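Local coordinates for protein 6-phospho-alpha-glucosidase (Merdibacter massiliensis, PDB 6VC6) that probably hydrolyses 6-phospho-alpha-glucosides in a gut bacterium, as a family 4 glycosidase that binds NAD and a manganese ion, at residues A[116-124]-A[429-440]; A[349-357]-A[384-392]. One frame throughout, in Å; residues are numbered along the deposited sequence.

Interaction 1 of 2, residues A[116-124]-A[429-440]; sequences MAYGLRSCV and MIEVNKGMWPEL. With NAD (nicotinamide-adenine-dinucleotide), chain G.
Arg121 and Trp437 bring the two backbones nearest, their CA atoms 5.4 Å apart, where helix 113-136 meets the C-terminal tail as it leaves helix 419-432. Family 4 glycosidases join a Rossmann-like NAD-binding domain to a C-terminal domain, and here the last residues of the chain return to the first of these. Trp437 lies between two layers: CD1 of Leu120 sits over the centre of its six-membered ring, 3.4 Å from the centroid and 4° off the normal, while CB of Asn433 covers the opposite face near the rim. The indole NE1 donates to the carbonyl O of Ala117 at 3.1 Å, an oxygen that already accepts from Arg121 N within the helix, so two donors share it. At the ring edge come CB of Ala117 and CG of Arg121. The bend of Arg121 at chi3 (-57°) brings NH1 within 2.8 Å of Asn433 OD1, met on a lone pair in the carbonyl plane, with guanidinium and amide nearly coplanar. NH2 of Arg121 is salt-bridged to Asp96 and NE bonded to Ala87 O, so the guanidinium is held through all three nitrogens. On the other side of helix 113-136, Tyr118 borders the NAD pocket, its OH 2.7 Å from O3D of NAD. The Asn433 amide is also held by its own helix end, ND2 donating to Met429 O at 2.9 Å, with that oxygen in the amide plane.

Interaction 2 of 2, residues A[349-357]-A[384-392]; sequences ANMQDDAMV and LVQQVSSEK
The ammonium NZ of Lys392 is gripped from several directions. It donates to the carbonyl O of Asp354 at 2.6 Å, approaching from above the carbonyl plane, 52° out of it, and not along a lone pair. A longer salt bridge of 3.5 Å joins NZ to Asp354 OD1, and a water that accepts from NZ donates to Asp354 OD2. Glu154 OE1, on helix 149-159, gives a second salt bridge, and Arg157 NH2 lies close by as a like charge, so the acids serve a small charged cluster. The chain of Lys392 runs extended until chi4, where a turn to -64° swings NZ to the Asp354 carbonyl. Gln352 approaches from the opposite direction, its NE2 3.5 Å from Lys392 CE; the same NE2 donates to the syn lone pair of Asp354 OD1 at 3.0 Å, with that oxygen close to the amide plane. This side-chain bond ties the first and third residues of a type I beta turn, Gln352 to Ala355, which leads into strand 356-364 of the mixed sheet. The contact thus sets the turn before an antiparallel strand against helix 378-400, in the region matched by the family 4 C-terminal domain. Toward the N-terminal end of segment 384-392 the packing is apolar. Met351, a selenomethionine, bends at chi3 (66°), bringing CE tip to tip with Val388 CG1 at 4.0 Å. The Met351 side chain crosses that of Leu384 at about a right angle, SE meeting CB, and runs past Val385 in the opposite direction, CG beside CG2. The other branch of Val388, CG2, lies 4.0 Å from Ala355 CB.

In the fold
From the N terminus, the chain lays down the first four parallel strands of the mixed sheet and reaches helix 113-136, which holds residues 116-124. It then adds parallel strands 141-144 and 166-169 and antiparallel strands 336-343, 356-364 and 367-370; interaction 2 closes a short loop, 26 residues between its ends, from the loop and strand start at 349-357 to helix 378-400. Only at the end of helix 419-432 and in the tail beyond it does 429-440 close the 304-residue loop of interaction 1, tying both to helix 113-136 in the NAD-binding part. Interaction 2 is nested inside it. Their centres lie about 22 Å apart, and they touch by packing: SE of Met116 is 3.6 Å from OG of Ser390, placing helix 113-136 against helix 378-400.

Interaction 1 of 2, residues A[116-124]-A[429-440]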
loop_
_atom_site.group_PDB
_atom_site.type_symbol
_atom_site.label_atom_id
_atom_site.label_comp_id
_atom_site.label_asym_id
_atom_site.label_seq_id
_atom_site.Cartn_x
_atom_site.Cartn_y
_atom_site.Cartn_z
HETATM N N MSE A 116 -5.408 11.500 4.222
HETATM C CA MSE A 116 -4.454 12.552 4.545
HETATM C C MSE A 116 -4.217 12.631 6.050
HETATM O O MSE A 116 -3.122 12.972 6.496
HETATM C CB MSE A 116 -4.939 13.895 4.002
HETATM C CG MSE A 116 -4.825 14.005 2.487
HETATM SE SE MSE A 116 -5.351 15.747 1.790
HETATM C CE MSE A 116 -7.285 15.531 1.885
ATOM N N ALA A 117 -5.252 12.315 6.830
ATOM C CA ALA A 117 -5.074 12.203 8.274
ATOM C C ALA A 117 -4.167 11.029 8.614
ATOM O O ALA A 117 -3.246 11.155 9.430
ATOM C CB ALA A 117 -6.430 12.052 8.961
ATOM N N TYR A 118 -4.423 9.872 7.999
ATOM C CA TYR A 118 -3.510 8.744 8.118
ATOM C C TYR A 118 -2.128 9.094 7.579
ATOM O O TYR A 118 -1.116 8.629 8.113
ATOM C CB TYR A 118 -4.093 7.535 7.380
ATOM C CG TYR A 118 -3.309 6.247 7.519
ATOM C CD1 TYR A 118 -2.538 5.991 8.647
ATOM C CD2 TYR A 118 -3.351 5.280 6.522
ATOM C CE1 TYR A 118 -1.823 4.812 8.770
ATOM C CE2 TYR A 118 -2.643 4.100 6.639
ATOM C CZ TYR A 118 -1.880 3.871 7.764
ATOM O OH TYR A 118 -1.173 2.695 7.879
ATOM N N GLY A 119 -2.067 9.926 6.536
ATOM C CA GLY A 119 -0.779 10.307 5.980
ATOM C C GLY A 119 0.065 11.116 6.946
ATOM O O GLY A 119 1.279 10.916 7.041
ATOM N N LEU A 120 -0.564 12.038 7.678
ATOM C CA LEU A 120 0.181 12.849 8.635
ATOM C C LEU A 120 0.715 11.999 9.781
ATOM O O LEU A 120 1.829 12.233 10.267
ATOM C CB LEU A 120 -0.700 13.981 9.163
ATOM C CG LEU A 120 -0.865 15.180 8.227
ATOM C CD1 LEU A 120 -1.630 16.303 8.913
ATOM C CD2 LEU A 120 0.489 15.670 7.735
ATOM N N ARG A 121 -0.061 11.009 10.225
ATOM C CA ARG A 121 0.433 10.087 11.244
ATOM C C ARG A 121 1.588 9.250 10.711
ATOM O O ARG A 121 2.565 8.999 11.426
ATOM C CB ARG A 121 -0.698 9.180 11.730
ATOM C CG ARG A 121 -1.760 9.882 12.555
ATOM C CD ARG A 121 -2.611 8.879 13.321
ATOM N NE ARG A 121 -3.243 7.900 12.440
ATOM C CZ ARG A 121 -4.361 8.120 11.754
ATOM N NH1 ARG A 121 -4.977 9.291 11.842
ATOM N NH2 ARG A 121 -4.863 7.168 10.979
ATOM N N SER A 122 1.493 8.812 9.453
ATOM C CA SER A 122 2.539 7.969 8.884
ATOM C C SER A 122 3.820 8.759 8.645
ATOM O O SER A 122 4.920 8.227 8.830
ATOM C CB SER A 122 2.047 7.329 7.587
ATOM O OG SER A 122 1.012 6.396 7.846
ATOM N N CYS A 123 3.700 10.025 8.237
ATOM C CA CYS A 123 4.887 10.854 8.034
ATOM C C CYS A 123 5.731 10.930 9.299
ATOM O O CYS A 123 6.961 10.813 9.243
ATOM C CB CYS A 123 4.483 12.258 7.586
ATOM S SG CYS A 123 3.909 12.380 5.881
ATOM N N VAL A 124 5.084 11.119 10.450
ATOM C CA VAL A 124 5.812 11.233 11.711
ATOM C C VAL A 124 6.484 9.912 12.063
ATOM O O VAL A 124 7.673 9.870 12.397
ATOM C CB VAL A 124 4.864 11.701 12.830
ATOM C CG1 VAL A 124 5.550 11.611 14.185
ATOM C CG2 VAL A 124 4.381 13.118 12.560
HETATM N N MSE A 429 -9.994 16.753 12.783
HETATM C CA MSE A 429 -8.885 15.805 12.718
HETATM C C MSE A 429 -7.779 16.180 13.699
HETATM O O MSE A 429 -7.168 15.311 14.322
HETATM C CB MSE A 429 -8.320 15.738 11.298
HETATM C CG MSE A 429 -9.327 15.336 10.233
HETATM SE SE MSE A 429 -9.444 13.420 9.934
HETATM C CE MSE A 429 -10.708 12.977 11.335
ATOM N N ILE A 430 -7.527 17.486 13.824
ATOM C CA ILE A 430 -6.475 17.968 14.717
ATOM C C ILE A 430 -6.751 17.538 16.152
ATOM O O ILE A 430 -5.829 17.191 16.902
ATOM C CB ILE A 430 -6.341 19.499 14.597
ATOM C CG1 ILE A 430 -5.705 19.879 13.259
ATOM C CG2 ILE A 430 -5.525 20.069 15.752
ATOM C CD1 ILE A 430 -5.663 21.371 13.008
ATOM N N GLU A 431 -8.025 17.528 16.550
ATOM C CA GLU A 431 -8.372 17.215 17.932
ATOM C C GLU A 431 -8.130 15.742 18.247
ATOM O O GLU A 431 -7.499 15.410 19.257
ATOM C CB GLU A 431 -9.829 17.595 18.201
ATOM C CG GLU A 431 -10.118 18.015 19.635
ATOM C CD GLU A 431 -9.495 19.352 19.996
ATOM O OE1 GLU A 431 -9.353 19.630 21.207
ATOM O OE2 GLU A 431 -9.140 20.121 19.078
ATOM N N VAL A 432 -8.626 14.842 17.394
ATOM C CA VAL A 432 -8.493 13.414 17.671
ATOM C C VAL A 432 -7.076 12.912 17.424
ATOM O O VAL A 432 -6.677 11.896 18.003
ATOM C CB VAL A 432 -9.501 12.604 16.834
ATOM C CG1 VAL A 432 -10.892 12.698 17.443
ATOM C CG2 VAL A 432 -9.506 13.084 15.392
ATOM N N ASN A 433 -6.303 13.593 16.576
ATOM C CA ASN A 433 -4.920 13.227 16.294
ATOM C C ASN A 433 -3.930 14.029 17.133
ATOM O O ASN A 433 -2.842 14.363 16.651
ATOM C CB ASN A 433 -4.614 13.413 14.808
ATOM C CG ASN A 433 -5.236 12.338 13.942
ATOM O OD1 ASN A 433 -4.656 11.272 13.747
ATOM N ND2 ASN A 433 -6.419 12.619 13.408
ATOM N N LYS A 434 -4.283 14.329 18.385
ATOM C CA LYS A 434 -3.547 15.327 19.159
ATOM C C LYS A 434 -2.079 14.952 19.324
ATOM O O LYS A 434 -1.187 15.775 19.088
ATOM C CB LYS A 434 -4.204 15.520 20.525
ATOM C CG LYS A 434 -3.843 16.838 21.189
ATOM C CD LYS A 434 -4.916 17.879 20.945
ATOM C CE LYS A 434 -5.928 17.864 22.073
ATOM N NZ LYS A 434 -7.259 18.333 21.626
ATOM N N GLY A 435 -1.805 13.719 19.738
ATOM C CA GLY A 435 -0.436 13.326 20.008
ATOM C C GLY A 435 0.212 12.502 18.915
ATOM O O GLY A 435 1.222 11.833 19.156
HETATM N N MSE A 436 -0.345 12.547 17.709
HETATM C CA MSE A 436 0.144 11.707 16.620
HETATM C C MSE A 436 0.473 12.503 15.359
HETATM O O MSE A 436 1.111 11.988 14.440
HETATM C CB MSE A 436 -0.885 10.624 16.294
HETATM C CG MSE A 436 -1.100 9.621 17.416
HETATM SE SE MSE A 436 -2.840 8.745 17.319
HETATM C CE MSE A 436 -3.943 10.181 18.031
ATOM N N TRP A 437 0.034 13.748 15.320
ATOM C CA TRP A 437 0.271 14.645 14.202
ATOM C C TRP A 437 1.427 15.584 14.506
ATOM O O TRP A 437 1.797 15.776 15.667
ATOM C CB TRP A 437 -0.985 15.473 13.909
ATOM C CG TRP A 437 -1.932 14.855 12.932
ATOM C CD1 TRP A 437 -2.006 13.540 12.574
ATOM C CD2 TRP A 437 -2.948 15.533 12.184
ATOM N NE1 TRP A 437 -3.007 13.358 11.650
ATOM C CE2 TRP A 437 -3.600 14.566 11.393
ATOM C CE3 TRP A 437 -3.369 16.864 12.106
ATOM C CZ2 TRP A 437 -4.649 14.889 10.537
ATOM C CZ3 TRP A 437 -4.410 17.182 11.255
ATOM C CH2 TRP A 437 -5.037 16.199 10.481
ATOM N N PRO A 438 2.029 16.189 13.485
ATOM C CA PRO A 438 2.889 17.346 13.735
ATOM C C PRO A 438 2.043 18.541 14.142
ATOM O O PRO A 438 0.842 18.605 13.873
ATOM C CB PRO A 438 3.577 17.580 12.386
ATOM C CG PRO A 438 2.611 17.037 11.387
ATOM C CD PRO A 438 1.973 15.844 12.052
ATOM N N GLU A 439 2.681 19.490 14.818
ATOM C CA GLU A 439 1.987 20.715 15.183
ATOM C C GLU A 439 1.612 21.489 13.925
ATOM O O GLU A 439 2.375 21.533 12.956
ATOM C CB GLU A 439 2.855 21.578 16.096
ATOM C CG GLU A 439 2.166 22.017 17.380
ATOM C CD GLU A 439 2.968 23.057 18.139
ATOM O OE1 GLU A 439 3.099 24.191 17.637
ATOM O OE2 GLU A 439 3.475 22.745 19.234
ATOM N N LEU A 440 0.423 22.082 13.934
ATOM C CA LEU A 440 -0.079 22.865 12.806
ATOM C C LEU A 440 -0.427 24.255 13.326
ATOM O O LEU A 440 -1.481 24.452 13.938
ATOM C CB LEU A 440 -1.285 22.188 12.158
ATOM C CG LEU A 440 -1.035 20.830 11.496
ATOM C CD1 LEU A 440 -2.303 20.319 10.828
ATOM C CD2 LEU A 440 0.106 20.917 10.494
HETATM P PA NAD G . -2.655 -3.528 11.859
HETATM O O1A NAD G . -3.257 -4.908 11.970
HETATM O O2A NAD G . -3.090 -2.438 12.808
HETATM O O5B NAD G . -1.056 -3.661 11.952
HETATM C C5B NAD G . -0.248 -2.517 12.208
HETATM C C4B NAD G . 0.889 -2.898 13.141
HETATM O O4B NAD G . 1.929 -1.920 13.065
HETATM C C3B NAD G . 0.406 -2.941 14.581
HETATM O O3B NAD G . 0.783 -4.185 15.174
HETATM C C2B NAD G . 1.132 -1.809 15.277
HETATM O O2B NAD G . 1.526 -2.197 16.595
HETATM C C1B NAD G . 2.340 -1.573 14.388
HETATM N N9A NAD G . 2.812 -0.169 14.459
HETATM C C8A NAD G . 2.052 0.943 14.466
HETATM N N7A NAD G . 2.825 2.058 14.549
HETATM C C5A NAD G . 4.109 1.658 14.601
HETATM C C6A NAD G . 5.436 2.313 14.697
HETATM N N6A NAD G . 5.550 3.662 14.754
HETATM N N1A NAD G . 6.529 1.518 14.725
HETATM C C2A NAD G . 6.434 0.176 14.669
HETATM N N3A NAD G . 5.266 -0.482 14.583
HETATM C C4A NAD G . 4.092 0.190 14.548
HETATM O O3 NAD G . -2.841 -2.988 10.354
HETATM P PN NAD G . -3.060 -3.970 9.100
HETATM O O1N NAD G . -4.519 -3.925 8.709
HETATM O O2N NAD G . -2.377 -5.291 9.362
HETATM O O5D NAD G . -2.219 -3.176 7.985
HETATM C C5D NAD G . -0.797 -3.275 7.955
HETATM C C4D NAD G . -0.260 -2.186 7.038
HETATM O O4D NAD G . -0.072 -2.705 5.720
HETATM C C3D NAD G . -1.257 -1.041 6.930
HETATM O O3D NAD G . -0.563 0.197 7.093
HETATM C C2D NAD G . -1.777 -1.120 5.513
HETATM O O2D NAD G . -2.065 0.179 4.994
HETATM C C1D NAD G . -0.608 -1.763 4.792
HETATM N N1N NAD G . -1.000 -2.384 3.529
HETATM C C2N NAD G . -0.521 -1.833 2.413
HETATM C C3N NAD G . -0.834 -2.349 1.168
HETATM C C7N NAD G . -0.270 -1.688 -0.053
HETATM O O7N NAD G . -0.717 -1.973 -1.151
HETATM N N7N NAD G . 0.705 -0.792 0.102
HETATM C C4N NAD G . -1.652 -3.469 1.085
HETATM C C5N NAD G . -2.144 -4.024 2.262
HETATM C C6N NAD G . -1.794 -3.461 3.487
#

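Interaction 2 of 2, residues A[349-357]-A[384-392]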
loop_
_atom_site.group_PDB
_atom_site.type_symbol
_atom_site.label_atom_id
_atom_site.label_comp_id
_atom_site.label_asym_id
_atom_site.label_seq_id
_atom_site.Cartn_x
_atom_site.Cartn_y
_atom_site.Cartn_z
ATOM N N ALA A 349 6.216 12.642 -18.874
ATOM C CA ALA A 349 6.949 13.762 -19.454
ATOM C C ALA A 349 6.329 15.115 -19.119
ATOM O O ALA A 349 7.059 16.102 -18.975
ATOM C CB ALA A 349 7.055 13.588 -20.969
ATOM N N ASN A 350 5.003 15.195 -18.996
ATOM C CA ASN A 350 4.339 16.469 -18.751
ATOM C C ASN A 350 3.938 16.658 -17.290
ATOM O O ASN A 350 3.032 17.446 -17.000
ATOM C CB ASN A 350 3.122 16.622 -19.665
ATOM C CG ASN A 350 2.225 15.402 -19.657
ATOM O OD1 ASN A 350 2.579 14.357 -19.113
ATOM N ND2 ASN A 350 1.054 15.528 -20.272
HETATM N N MSE A 351 4.592 15.957 -16.370
HETATM C CA MSE A 351 4.419 16.214 -14.945
HETATM C C MSE A 351 5.763 16.602 -14.336
HETATM O O MSE A 351 6.812 16.345 -14.929
HETATM C CB MSE A 351 3.824 14.996 -14.232
HETATM C CG MSE A 351 2.305 14.922 -14.318
HETATM SE SE MSE A 351 1.532 13.349 -13.457
HETATM C CE MSE A 351 2.001 13.750 -11.607
ATOM N N GLN A 352 5.730 17.224 -13.158
ATOM C CA GLN A 352 6.943 17.769 -12.564
ATOM C C GLN A 352 7.931 16.657 -12.217
ATOM O O GLN A 352 7.565 15.493 -12.031
ATOM C CB GLN A 352 6.610 18.588 -11.316
ATOM C CG GLN A 352 5.815 17.839 -10.263
ATOM C CD GLN A 352 5.057 18.772 -9.339
ATOM O OE1 GLN A 352 3.898 19.102 -9.588
ATOM N NE2 GLN A 352 5.712 19.204 -8.268
ATOM N N ASP A 353 9.207 17.043 -12.127
ATOM C CA ASP A 353 10.275 16.067 -11.934
ATOM C C ASP A 353 10.165 15.366 -10.585
ATOM O O ASP A 353 10.377 14.152 -10.490
ATOM C CB ASP A 353 11.640 16.748 -12.060
ATOM C CG ASP A 353 12.004 17.073 -13.496
ATOM O OD1 ASP A 353 12.978 17.828 -13.703
ATOM O OD2 ASP A 353 11.322 16.576 -14.416
ATOM N N ASP A 354 9.838 16.112 -9.529
ATOM C CA ASP A 354 9.903 15.597 -8.167
ATOM C C ASP A 354 8.604 14.934 -7.712
ATOM O O ASP A 354 8.346 14.867 -6.505
ATOM C CB ASP A 354 10.291 16.718 -7.196
ATOM C CG ASP A 354 9.311 17.879 -7.211
ATOM O OD1 ASP A 354 8.306 17.819 -7.950
ATOM O OD2 ASP A 354 9.549 18.860 -6.475
ATOM N N ALA A 355 7.790 14.443 -8.639
ATOM C CA ALA A 355 6.574 13.727 -8.285
ATOM C C ALA A 355 6.871 12.245 -8.103
ATOM O O ALA A 355 7.583 11.639 -8.909
ATOM C CB ALA A 355 5.498 13.915 -9.355
HETATM N N MSE A 356 6.336 11.670 -7.032
HETATM C CA MSE A 356 6.421 10.230 -6.829
HETATM C C MSE A 356 5.274 9.558 -7.574
HETATM O O MSE A 356 4.107 9.740 -7.228
HETATM C CB MSE A 356 6.383 9.880 -5.338
HETATM C CG MSE A 356 7.505 10.502 -4.514
HETATM SE SE MSE A 356 9.300 10.107 -5.188
HETATM C CE MSE A 356 9.411 8.221 -4.717
ATOM N N VAL A 357 5.610 8.791 -8.609
ATOM C CA VAL A 357 4.624 8.195 -9.498
ATOM C C VAL A 357 4.759 6.676 -9.452
ATOM O O VAL A 357 5.713 6.127 -8.903
ATOM C CB VAL A 357 4.756 8.713 -10.942
ATOM C CG1 VAL A 357 4.474 10.207 -10.996
ATOM C CG2 VAL A 357 6.142 8.410 -11.488
ATOM N N LEU A 384 -4.281 13.937 -12.104
ATOM C CA LEU A 384 -3.106 13.554 -11.326
ATOM C C LEU A 384 -2.380 14.770 -10.763
ATOM O O LEU A 384 -1.868 14.725 -9.639
ATOM C CB LEU A 384 -2.163 12.712 -12.185
ATOM C CG LEU A 384 -2.696 11.336 -12.588
ATOM C CD1 LEU A 384 -1.592 10.495 -13.205
ATOM C CD2 LEU A 384 -3.315 10.624 -11.394
ATOM N N VAL A 385 -2.319 15.864 -11.527
ATOM C CA VAL A 385 -1.657 17.067 -11.028
ATOM C C VAL A 385 -2.425 17.646 -9.846
ATOM O O VAL A 385 -1.827 18.160 -8.893
ATOM C CB VAL A 385 -1.485 18.093 -12.164
ATOM C CG1 VAL A 385 -1.047 19.441 -11.613
ATOM C CG2 VAL A 385 -0.471 17.586 -13.178
ATOM N N GLN A 386 -3.757 17.559 -9.877
ATOM C CA GLN A 386 -4.549 17.997 -8.731
ATOM C C GLN A 386 -4.239 17.159 -7.497
ATOM O O GLN A 386 -4.105 17.694 -6.390
ATOM C CB GLN A 386 -6.041 17.928 -9.062
ATOM C CG GLN A 386 -6.950 18.163 -7.861
ATOM C CD GLN A 386 -8.416 17.930 -8.175
ATOM O OE1 GLN A 386 -8.757 17.284 -9.166
ATOM N NE2 GLN A 386 -9.292 18.458 -7.328
ATOM N N GLN A 387 -4.111 15.841 -7.670
ATOM C CA GLN A 387 -3.879 14.966 -6.528
ATOM C C GLN A 387 -2.453 15.104 -6.007
ATOM O O GLN A 387 -2.234 15.204 -4.793
ATOM C CB GLN A 387 -4.179 13.516 -6.908
ATOM C CG GLN A 387 -3.876 12.511 -5.806
ATOM C CD GLN A 387 -4.782 12.671 -4.599
ATOM O OE1 GLN A 387 -5.874 13.232 -4.694
ATOM N NE2 GLN A 387 -4.330 12.175 -3.453
ATOM N N VAL A 388 -1.467 15.112 -6.909
ATOM C CA VAL A 388 -0.076 15.196 -6.473
ATOM C C VAL A 388 0.211 16.552 -5.839
ATOM O O VAL A 388 1.103 16.670 -4.989
ATOM C CB VAL A 388 0.878 14.896 -7.645
ATOM C CG1 VAL A 388 0.988 16.091 -8.582
ATOM C CG2 VAL A 388 2.249 14.490 -7.124
ATOM N N SER A 389 -0.536 17.591 -6.224
ATOM C CA SER A 389 -0.383 18.883 -5.567
ATOM C C SER A 389 -0.951 18.847 -4.155
ATOM O O SER A 389 -0.371 19.429 -3.231
ATOM C CB SER A 389 -1.061 19.979 -6.390
ATOM O OG SER A 389 -0.533 20.033 -7.703
ATOM N N SER A 390 -2.083 18.164 -3.970
ATOM C CA SER A 390 -2.659 18.031 -2.636
ATOM C C SER A 390 -1.741 17.234 -1.719
ATOM O O SER A 390 -1.584 17.573 -0.539
ATOM C CB SER A 390 -4.037 17.373 -2.724
ATOM O OG SER A 390 -4.601 17.191 -1.438
ATOM N N GLU A 391 -1.120 16.176 -2.243
ATOM C CA GLU A 391 -0.203 15.381 -1.432
ATOM C C GLU A 391 1.039 16.178 -1.056
ATOM O O GLU A 391 1.504 16.110 0.087
ATOM C CB GLU A 391 0.183 14.104 -2.177
ATOM C CG GLU A 391 -0.994 13.222 -2.562
ATOM C CD GLU A 391 -0.576 12.046 -3.423
ATOM O OE1 GLU A 391 0.587 12.026 -3.876
ATOM O OE2 GLU A 391 -1.410 11.143 -3.650
ATOM N N LYS A 392 1.589 16.942 -2.003
ATOM C CA LYS A 392 2.793 17.714 -1.713
ATOM C C LYS A 392 2.507 18.864 -0.757
ATOM O O LYS A 392 3.384 19.249 0.026
ATOM C CB LYS A 392 3.408 18.234 -3.012
ATOM C CG LYS A 392 4.141 17.165 -3.808
ATOM C CD LYS A 392 4.567 17.680 -5.171
ATOM C CE LYS A 392 5.464 16.676 -5.879
ATOM N NZ LYS A 392 6.741 16.457 -5.143
HETATM O O HOH W 1 7.514 19.240 -4.336
#